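Local coordinates for putative hemoglobin-like oxygen-binding protein (Pseudoalteromonas haloplanktis, PDB 4UUR), which binds heme as a truncated hemoglobin of group II and, like other members of that family, probably binds and carries oxygen, at residues 36-41 against 67-72. Residues are numbered along the deposited sequence; the frame is centred on the assembly and turned at random.
With HEM (protoporphyrin IX containing Fe), chain C.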
ATOM      1  N   ALA A  36       8.304  -3.433  -6.784  1.00 33.51           N
ATOM      2  CA  ALA A  36       9.143  -3.690  -5.608  1.00 34.88           C
ATOM      3  C   ALA A  36       8.525  -3.207  -4.320  1.00 31.32           C
ATOM      4  O   ALA A  36       8.692  -3.846  -3.317  1.00 34.60           O
ATOM      5  CB  ALA A  36      10.540  -3.088  -5.764  1.00 35.58           C
ATOM      6  N   ILE A  37       7.835  -2.076  -4.331  1.00 33.53           N
ATOM      7  CA  ILE A  37       7.122  -1.597  -3.140  1.00 32.97           C
ATOM      8  C   ILE A  37       5.946  -2.518  -2.710  1.00 32.54           C
ATOM      9  O   ILE A  37       5.753  -2.849  -1.507  1.00 30.62           O
ATOM     10  CB  ILE A  37       6.634  -0.156  -3.349  1.00 33.29           C
ATOM     11  CG1 ILE A  37       7.856   0.762  -3.369  1.00 37.26           C
ATOM     12  CG2 ILE A  37       5.628   0.281  -2.271  1.00 29.02           C
ATOM     13  CD1 ILE A  37       7.547   2.218  -3.649  1.00 39.07           C
ATOM     14  N   ALA A  38       5.159  -2.912  -3.692  1.00 29.86           N
ATOM     15  CA  ALA A  38       4.006  -3.742  -3.458  1.00 30.18           C
ATOM     16  C   ALA A  38       4.463  -5.073  -2.871  1.00 30.67           C
ATOM     17  O   ALA A  38       3.904  -5.577  -1.888  1.00 30.08           O
ATOM     18  CB  ALA A  38       3.265  -3.959  -4.779  1.00 30.73           C
ATOM     19  N   ASN A  39       5.502  -5.643  -3.472  1.00 27.66           N
ATOM     20  CA  ASN A  39       5.976  -6.910  -3.040  1.00 27.70           C
ATOM     21  C   ASN A  39       6.671  -6.894  -1.729  1.00 26.04           C
ATOM     22  O   ASN A  39       6.484  -7.812  -0.978  1.00 26.99           O
ATOM     23  CB  ASN A  39       6.823  -7.608  -4.101  1.00 29.01           C
ATOM     24  CG  ASN A  39       5.960  -8.240  -5.166  1.00 30.83           C
ATOM     25  OD1 ASN A  39       5.069  -9.030  -4.887  1.00 32.35           O
ATOM     26  ND2 ASN A  39       6.154  -7.826  -6.367  1.00 35.63           N
ATOM     27  N   ARG A  40       7.493  -5.897  -1.477  1.00 25.26           N
ATOM     28  CA  ARG A  40       8.183  -5.735  -0.193  1.00 25.70           C
ATOM     29  C   ARG A  40       7.171  -5.552   0.947  1.00 25.81           C
ATOM     30  O   ARG A  40       7.341  -6.112   2.029  1.00 25.75           O
ATOM     31  CB  ARG A  40       9.041  -4.495  -0.248  1.00 28.36           C
ATOM     32  CG  ARG A  40       9.715  -4.093   1.074  1.00 31.79           C
ATOM     33  CD  ARG A  40      10.953  -4.898   1.360  1.00 29.56           C
ATOM     34  NE  ARG A  40      12.022  -4.470   0.473  1.00 29.08           N
ATOM     35  CZ  ARG A  40      13.247  -4.983   0.459  1.00 29.88           C
ATOM     36  NH1 ARG A  40      13.616  -5.978   1.258  1.00 32.54           N
ATOM     37  NH2 ARG A  40      14.126  -4.476  -0.358  1.00 30.47           N
ATOM     38  N   PHE A  41       6.132  -4.761   0.692  1.00 24.66           N
ATOM     39  CA  PHE A  41       5.050  -4.513   1.650  1.00 25.98           C
ATOM     40  C   PHE A  41       4.451  -5.824   2.162  1.00 25.84           C
ATOM     41  O   PHE A  41       4.381  -6.044   3.361  1.00 27.40           O
ATOM     42  CB  PHE A  41       3.946  -3.643   0.991  1.00 25.44           C
ATOM     43  CG  PHE A  41       2.775  -3.357   1.889  1.00 27.75           C
ATOM     44  CD1 PHE A  41       2.920  -2.590   3.032  1.00 29.36           C
ATOM     45  CD2 PHE A  41       1.548  -3.892   1.625  1.00 32.03           C
ATOM     46  CE1 PHE A  41       1.851  -2.358   3.869  1.00 29.16           C
ATOM     47  CE2 PHE A  41       0.472  -3.634   2.439  1.00 30.98           C
ATOM     48  CZ  PHE A  41       0.620  -2.852   3.551  1.00 30.02           C
ATOM     49  N   GLN A  67      -0.542  -8.293  -7.045  1.00 32.13           N
ATOM     50  CA  GLN A  67      -0.723  -7.766  -8.396  1.00 34.11           C
ATOM     51  C   GLN A  67      -1.681  -6.574  -8.389  1.00 32.92           C
ATOM     52  O   GLN A  67      -1.392  -5.517  -8.936  1.00 31.15           O
ATOM     53  CB  GLN A  67      -1.237  -8.882  -9.309  1.00 39.93           C
ATOM     54  CG  GLN A  67      -1.675  -8.483 -10.723  1.00 44.10           C
ATOM     55  CD  GLN A  67      -0.574  -7.823 -11.531  1.00 52.83           C
ATOM     56  OE1 GLN A  67       0.582  -8.288 -11.564  1.00 56.22           O
ATOM     57  NE2 GLN A  67      -0.918  -6.721 -12.185  1.00 53.66           N
ATOM     58  N   VAL A  68      -2.816  -6.722  -7.726  1.00 34.65           N
ATOM     59  CA  VAL A  68      -3.792  -5.625  -7.653  1.00 32.51           C
ATOM     60  C   VAL A  68      -3.210  -4.399  -6.987  1.00 33.02           C
ATOM     61  O   VAL A  68      -3.348  -3.304  -7.500  1.00 33.68           O
ATOM     62  CB  VAL A  68      -5.075  -6.056  -6.926  1.00 34.20           C
ATOM     63  CG1 VAL A  68      -5.973  -4.865  -6.626  1.00 31.80           C
ATOM     64  CG2 VAL A  68      -5.836  -7.040  -7.797  1.00 37.13           C
ATOM     65  N   PHE A  69      -2.568  -4.564  -5.826  1.00 36.97           N
ATOM     66  CA  PHE A  69      -1.970  -3.417  -5.127  1.00 33.12           C
ATOM     67  C   PHE A  69      -0.948  -2.737  -6.029  1.00 33.23           C
ATOM     68  O   PHE A  69      -0.881  -1.527  -6.045  1.00 32.65           O
ATOM     69  CB  PHE A  69      -1.288  -3.854  -3.834  1.00 33.21           C
ATOM     70  CG  PHE A  69      -0.837  -2.717  -2.958  1.00 29.69           C
ATOM     71  CD1 PHE A  69      -1.711  -1.735  -2.556  1.00 32.03           C
ATOM     72  CD2 PHE A  69       0.433  -2.670  -2.480  1.00 30.70           C
ATOM     73  CE1 PHE A  69      -1.309  -0.680  -1.750  1.00 29.00           C
ATOM     74  CE2 PHE A  69       0.844  -1.687  -1.623  1.00 28.35           C
ATOM     75  CZ  PHE A  69      -0.024  -0.675  -1.261  1.00 29.89           C
ATOM     76  N   PHE A  70      -0.151  -3.507  -6.759  1.00 32.25           N
ATOM     77  CA  PHE A  70       0.798  -2.934  -7.730  1.00 37.80           C
ATOM     78  C   PHE A  70       0.078  -2.062  -8.768  1.00 41.51           C
ATOM     79  O   PHE A  70       0.439  -0.883  -8.969  1.00 40.95           O
ATOM     80  CB  PHE A  70       1.568  -4.036  -8.451  1.00 43.43           C
ATOM     81  CG  PHE A  70       2.111  -3.626  -9.787  1.00 49.30           C
ATOM     82  CD1 PHE A  70       3.131  -2.682  -9.884  1.00 51.93           C
ATOM     83  CD2 PHE A  70       1.627  -4.207 -10.960  1.00 57.14           C
ATOM     84  CE1 PHE A  70       3.640  -2.307 -11.123  1.00 54.97           C
ATOM     85  CE2 PHE A  70       2.124  -3.836 -12.204  1.00 55.63           C
ATOM     86  CZ  PHE A  70       3.124  -2.875 -12.286  1.00 56.97           C
ATOM     87  N   GLU A  71      -0.939  -2.654  -9.409  1.00 41.56           N
ATOM     88  CA  GLU A  71      -1.789  -1.952 -10.356  1.00 39.36           C
ATOM     89  C   GLU A  71      -2.249  -0.667  -9.760  1.00 37.68           C
ATOM     90  O   GLU A  71      -2.244   0.353 -10.434  1.00 39.05           O
ATOM     91  CB  GLU A  71      -3.007  -2.802 -10.749  1.00 39.90           C
ATOM     92  CG  GLU A  71      -2.709  -3.852 -11.800  1.00 42.05           C
ATOM     93  CD  GLU A  71      -3.637  -5.065 -11.743  1.00 45.26           C
ATOM     94  OE1 GLU A  71      -4.809  -5.021 -11.272  1.00 50.57           O
ATOM     95  OE2 GLU A  71      -3.164  -6.117 -12.168  1.00 54.68           O
ATOM     96  N   PHE A  72      -2.616  -0.683  -8.479  1.00 38.64           N
ATOM     97  CA  PHE A  72      -3.067   0.571  -7.843  1.00 41.27           C
ATOM     98  C   PHE A  72      -1.958   1.577  -7.732  1.00 42.15           C
ATOM     99  O   PHE A  72      -2.146   2.751  -8.091  1.00 48.36           O
ATOM    100  CB  PHE A  72      -3.688   0.345  -6.483  1.00 37.94           C
ATOM    101  CG  PHE A  72      -3.891   1.599  -5.702  1.00 38.80           C
ATOM    102  CD1 PHE A  72      -4.980   2.432  -5.956  1.00 40.19           C
ATOM    103  CD2 PHE A  72      -2.993   1.946  -4.679  1.00 39.99           C
ATOM    104  CE1 PHE A  72      -5.163   3.593  -5.205  1.00 39.46           C
ATOM    105  CE2 PHE A  72      -3.170   3.077  -3.929  1.00 37.60           C
ATOM    106  CZ  PHE A  72      -4.258   3.908  -4.187  1.00 39.52           C
TER
HETATM  107  CHA HEM C 700      -7.576  -4.523  -0.325  1.00 26.41           C
HETATM  108  CHB HEM C 700      -6.824  -4.248   4.478  1.00 23.80           C
HETATM  109  CHC HEM C 700      -5.344   0.333   3.837  1.00 25.84           C
HETATM  110  CHD HEM C 700      -5.199  -0.408  -0.878  1.00 28.42           C
HETATM  111  C1A HEM C 700      -7.529  -4.831   1.022  1.00 26.76           C
HETATM  112  C2A HEM C 700      -7.924  -6.050   1.577  1.00 25.64           C
HETATM  113  C3A HEM C 700      -7.689  -5.974   2.917  1.00 26.37           C
HETATM  114  C4A HEM C 700      -7.162  -4.697   3.220  1.00 26.53           C
HETATM  115  CMA HEM C 700      -7.961  -7.068   3.942  1.00 27.86           C
HETATM  116  CAA HEM C 700      -8.511  -7.251   0.863  1.00 27.61           C
HETATM  117  CBA HEM C 700      -7.616  -7.776  -0.259  1.00 35.54           C
HETATM  118  CGA HEM C 700      -7.692  -9.269  -0.502  1.00 36.29           C
HETATM  119  O1A HEM C 700      -7.302 -10.149   0.294  1.00 38.57           O
HETATM  120  O2A HEM C 700      -8.129  -9.626  -1.608  1.00 47.68           O
HETATM  121  C1B HEM C 700      -6.387  -2.935   4.716  1.00 25.44           C
HETATM  122  C2B HEM C 700      -6.265  -2.345   6.011  1.00 26.36           C
HETATM  123  C3B HEM C 700      -5.858  -1.047   5.831  1.00 27.60           C
HETATM  124  C4B HEM C 700      -5.797  -0.865   4.383  1.00 26.11           C
HETATM  125  CMB HEM C 700      -6.491  -3.107   7.305  1.00 28.92           C
HETATM  126  CAB HEM C 700      -5.553   0.138   6.693  1.00 31.21           C
HETATM  127  CBB HEM C 700      -5.825   0.151   7.957  1.00 37.94           C
HETATM  128  C1C HEM C 700      -5.069   0.534   2.491  1.00 27.84           C
HETATM  129  C2C HEM C 700      -4.428   1.645   1.919  1.00 30.31           C
HETATM  130  C3C HEM C 700      -4.420   1.425   0.563  1.00 31.69           C
HETATM  131  C4C HEM C 700      -5.014   0.160   0.339  1.00 30.69           C
HETATM  132  CMC HEM C 700      -3.921   2.852   2.696  1.00 33.11           C
HETATM  133  CAC HEM C 700      -3.848   2.229  -0.539  1.00 39.33           C
HETATM  134  CBC HEM C 700      -3.071   3.284  -0.321  1.00 41.60           C
HETATM  135  C1D HEM C 700      -5.887  -1.569  -1.045  1.00 27.67           C
HETATM  136  C2D HEM C 700      -6.228  -2.038  -2.385  1.00 28.09           C
HETATM  137  C3D HEM C 700      -6.879  -3.170  -2.226  1.00 30.93           C
HETATM  138  C4D HEM C 700      -6.952  -3.388  -0.789  1.00 28.38           C
HETATM  139  CMD HEM C 700      -5.945  -1.404  -3.719  1.00 30.61           C
HETATM  140  CAD HEM C 700      -7.494  -4.019  -3.324  1.00 35.44           C
HETATM  141  CBD HEM C 700      -8.964  -3.591  -3.383  1.00 41.73           C
HETATM  142  CGD HEM C 700      -9.775  -4.257  -4.500  1.00 51.80           C
HETATM  143  O1D HEM C 700      -9.321  -5.185  -5.187  1.00 52.81           O
HETATM  144  O2D HEM C 700     -10.940  -3.898  -4.767  1.00 54.82           O
HETATM  145  NA  HEM C 700      -7.019  -4.026   2.047  1.00 26.29           N
HETATM  146  NB  HEM C 700      -6.094  -2.016   3.818  1.00 26.02           N
HETATM  147  NC  HEM C 700      -5.377  -0.346   1.528  1.00 26.31           N
HETATM  148  ND  HEM C 700      -6.285  -2.419  -0.125  1.00 27.03           N
HETATM  149 FE   HEM C 700      -6.206  -2.223   1.745  1.00 28.06          FE
HETATM  150  O   HOH W   1      -4.237  -3.186   1.691  1.00 23.31           O
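Ala-38 and Phe-69 make the tightest part of this helix pairing: the methyl CB of Ala-38 sits 3.9 Å from Phe-69 CD2, while the alanine's CA approaches the same ring at its edge, near the ring plane. A small residue suits the spot, because here the backbones come closest, with Ala-38 CA and Phe-70 CA 5.4 Å apart, and the methyl must also fit against CB of Phe-70. One turn along, Phe-41 CD2 meets Phe-69 CE2 at 4.0 Å; the two rings lie obliquely, planes at 37°. Phe-41 reaches its partner with CG anti to the backbone N (chi1 179°). Helix 31-45 and helix 63-76 are the B and E helices of the truncated globin fold, the two-over-two helical sandwich around the heme, and their short segments run roughly antiparallel at 140°. With no hydrogen bond between the segments, apolar contact alone joins them directly. Phe-69 also reaches the heme: its CE1 lies 4.0 Å from the methine carbon CHD, on the side of the porphyrin where a water binds the iron. A large, flat, apolar residue can thus span from helix 31-45 to the cofactor, and an alanine in its place would probably leave Ala-38, Phe-41 and the distal face of the heme near CHD without their common packing partner. Further along helix 63-76, Phe-72 CE2 touches the vinyl carbon CAC of the heme at 3.6 Å. The outer side is looser and polar. Gln-67 is exposed to solvent, and Asn-39 accepts a hydrogen bond through OD1 from NH1 of Arg-66, just before the segment. On the far flank of helix 31-45, Arg-40 forms a salt bridge with Glu-120 of helix 103-120.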